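Local coordinates for protein 4-hydroxy-tetrahydrodipicolinate synthase (Methanocaldococcus jannaschii DSM 2661, PDB 2YXG) that probably catalyses the condensation of pyruvate with aspartate semialdehyde to 4-hydroxy-tetrahydrodipicolinate, a step of lysine biosynthesis, at residues A[50-53]-A[54-58]. Residues are numbered along the deposited sequence; the frame is centred on the assembly and turned at random.
Sequences LSHE and EHKKV
Ser51 and Glu54 hold each other in a capping box at the start of helix 52-66. Glu54 leads outward from the first turn of the helix. Glu54 CB lies 3.4 Å from Ser51 OG, and CG comes closer still to the same hydroxyl oxygen. CG stands anti to the carbonyl carbon (chi1 -69°), which puts it beside its own backbone N, on the side of Ser51 OG. From there the extended chain keeps CD beside the hydroxyl, and Glu54 OE1 accepts from Ser51 N at 2.9 Å, a nearly straight bond (168°) taken on the anti lone pair, the one turned away from OE2. Leu50 CD2 stands 4.0 Å from Glu54 OE1, and a salt bridge to Arg265 grips the oxygen as well. The reciprocal half of the box runs from Glu54 N to Ser51 OG at 3.1 Å. An alanine in place of Glu54 would probably leave Ser51 N without its acceptor and the guanidinium of Arg265 without this carboxylate.

The first helical turn then begins with His55 N donating to Ser51 O at 2.8 Å, and Lys56 N and Lys57 N bond in the same way to His52 O and Glu53 O. One turn on from His52, Lys56 bends back so that Lys56 NZ sits 3.2 Å from His52 CE1, obliquely to the ring.

In the TIM barrel, this end of helix 52-66 opens the return from strand 37-40 to strand 71-75: His55 and Lys56 rest on helix 81-94, Lys57 and Val58 on helix 20-32, and Glu54 lies against strand 17-18.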
ATOM      1  N   LEU A  50     -12.426 -13.485 -23.978  1.00 26.00           N
ATOM      2  CA  LEU A  50     -13.007 -13.614 -25.314  1.00 26.70           C
ATOM      3  C   LEU A  50     -11.907 -13.801 -26.375  1.00 27.64           C
ATOM      4  O   LEU A  50     -10.824 -13.179 -26.303  1.00 25.26           O
ATOM      5  CB  LEU A  50     -13.867 -12.405 -25.668  1.00 25.75           C
ATOM      6  CG  LEU A  50     -15.035 -12.058 -24.758  1.00 27.24           C
ATOM      7  CD1 LEU A  50     -15.626 -10.690 -25.168  1.00 26.17           C
ATOM      8  CD2 LEU A  50     -16.103 -13.121 -24.752  1.00 29.22           C
ATOM      9  N   SER A  51     -12.214 -14.621 -27.384  1.00 28.93           N
ATOM     10  CA  SER A  51     -11.361 -14.668 -28.557  1.00 30.65           C
ATOM     11  C   SER A  51     -11.448 -13.337 -29.311  1.00 31.14           C
ATOM     12  O   SER A  51     -12.466 -12.618 -29.216  1.00 31.15           O
ATOM     13  CB  SER A  51     -11.702 -15.877 -29.471  1.00 31.50           C
ATOM     14  OG  SER A  51     -13.020 -15.780 -30.039  1.00 33.26           O
ATOM     15  N   HIS A  52     -10.373 -13.012 -30.048  1.00 31.96           N
ATOM     16  CA  HIS A  52     -10.368 -11.996 -31.119  1.00 32.67           C
ATOM     17  C   HIS A  52     -11.716 -11.969 -31.878  1.00 32.26           C
ATOM     18  O   HIS A  52     -12.388 -10.920 -32.001  1.00 30.96           O
ATOM     19  CB  HIS A  52      -9.264 -12.378 -32.104  1.00 34.53           C
ATOM     20  CG  HIS A  52      -8.673 -11.237 -32.896  1.00 38.78           C
ATOM     21  ND1 HIS A  52      -8.726 -11.180 -34.284  1.00 42.43           N
ATOM     22  CD2 HIS A  52      -7.950 -10.159 -32.508  1.00 41.25           C
ATOM     23  CE1 HIS A  52      -8.064 -10.118 -34.709  1.00 41.39           C
ATOM     24  NE2 HIS A  52      -7.592  -9.478 -33.653  1.00 43.32           N
ATOM     25  N   GLU A  53     -12.107 -13.124 -32.395  1.00 31.56           N
ATOM     26  CA  GLU A  53     -13.309 -13.202 -33.198  1.00 33.74           C
ATOM     27  C   GLU A  53     -14.584 -12.911 -32.378  1.00 31.62           C
ATOM     28  O   GLU A  53     -15.461 -12.177 -32.847  1.00 31.96           O
ATOM     29  CB  GLU A  53     -13.363 -14.548 -33.942  1.00 33.58           C
ATOM     30  CG  GLU A  53     -14.700 -14.867 -34.658  1.00 38.55           C
ATOM     31  CD  GLU A  53     -14.824 -16.365 -35.044  1.00 40.26           C
ATOM     32  OE1 GLU A  53     -14.197 -17.221 -34.349  1.00 48.24           O
ATOM     33  OE2 GLU A  53     -15.545 -16.677 -36.028  1.00 46.50           O
ATOM     34  N   GLU A  54     -14.665 -13.438 -31.145  1.00 29.87           N
ATOM     35  CA  GLU A  54     -15.781 -13.104 -30.256  1.00 28.61           C
ATOM     36  C   GLU A  54     -15.851 -11.585 -29.928  1.00 27.67           C
ATOM     37  O   GLU A  54     -16.909 -10.969 -30.000  1.00 26.37           O
ATOM     38  CB  GLU A  54     -15.735 -13.953 -28.986  1.00 28.40           C
ATOM     39  CG  GLU A  54     -16.037 -15.415 -29.198  1.00 28.46           C
ATOM     40  CD  GLU A  54     -15.797 -16.236 -27.935  1.00 31.39           C
ATOM     41  OE1 GLU A  54     -14.795 -15.959 -27.222  1.00 32.49           O
ATOM     42  OE2 GLU A  54     -16.605 -17.152 -27.662  1.00 27.28           O
ATOM     43  N   HIS A  55     -14.702 -11.007 -29.587  1.00 27.98           N
ATOM     44  CA  HIS A  55     -14.566  -9.594 -29.356  1.00 28.11           C
ATOM     45  C   HIS A  55     -15.166  -8.835 -30.553  1.00 28.74           C
ATOM     46  O   HIS A  55     -16.029  -7.962 -30.390  1.00 28.42           O
ATOM     47  CB  HIS A  55     -13.080  -9.287 -29.148  1.00 28.35           C
ATOM     48  CG  HIS A  55     -12.799  -7.971 -28.488  1.00 29.96           C
ATOM     49  ND1 HIS A  55     -13.224  -6.765 -29.007  1.00 34.55           N
ATOM     50  CD2 HIS A  55     -12.051  -7.666 -27.398  1.00 33.06           C
ATOM     51  CE1 HIS A  55     -12.775  -5.775 -28.251  1.00 33.53           C
ATOM     52  NE2 HIS A  55     -12.076  -6.295 -27.260  1.00 34.80           N
ATOM     53  N   LYS A  56     -14.766  -9.202 -31.766  1.00 28.54           N
ATOM     54  CA  LYS A  56     -15.211  -8.447 -32.930  1.00 28.54           C
ATOM     55  C   LYS A  56     -16.699  -8.604 -33.075  1.00 28.15           C
ATOM     56  O   LYS A  56     -17.398  -7.610 -33.253  1.00 28.39           O
ATOM     57  CB  LYS A  56     -14.462  -8.846 -34.216  1.00 28.43           C
ATOM     58  CG  LYS A  56     -12.933  -8.719 -34.100  1.00 31.13           C
ATOM     59  CD  LYS A  56     -12.212  -8.303 -35.378  1.00 36.73           C
ATOM     60  CE  LYS A  56     -11.323  -9.368 -35.954  1.00 42.83           C
ATOM     61  NZ  LYS A  56     -10.130  -8.784 -36.718  1.00 44.95           N
ATOM     62  N   LYS A  57     -17.189  -9.838 -32.969  1.00 27.97           N
ATOM     63  CA  LYS A  57     -18.583 -10.117 -33.217  1.00 28.11           C
ATOM     64  C   LYS A  57     -19.390  -9.484 -32.121  1.00 27.52           C
ATOM     65  O   LYS A  57     -20.492  -9.042 -32.379  1.00 26.90           O
ATOM     66  CB  LYS A  57     -18.876 -11.620 -33.219  1.00 29.54           C
ATOM     67  CG  LYS A  57     -18.419 -12.436 -34.411  1.00 34.17           C
ATOM     68  CD  LYS A  57     -19.221 -12.067 -35.660  1.00 42.50           C
ATOM     69  CE  LYS A  57     -20.347 -13.078 -35.989  1.00 48.72           C
ATOM     70  NZ  LYS A  57     -20.955 -12.716 -37.354  1.00 52.09           N
ATOM     71  N   VAL A  58     -18.883  -9.482 -30.874  1.00 26.74           N
ATOM     72  CA  VAL A  58     -19.673  -8.809 -29.803  1.00 25.87           C
ATOM     73  C   VAL A  58     -19.838  -7.319 -30.085  1.00 25.20           C
ATOM     74  O   VAL A  58     -20.938  -6.833 -29.995  1.00 25.12           O
ATOM     75  CB  VAL A  58     -19.163  -9.018 -28.355  1.00 25.23           C
ATOM     76  CG1 VAL A  58     -19.968  -8.111 -27.400  1.00 25.13           C
ATOM     77  CG2 VAL A  58     -19.299 -10.479 -27.934  1.00 24.54           C
TER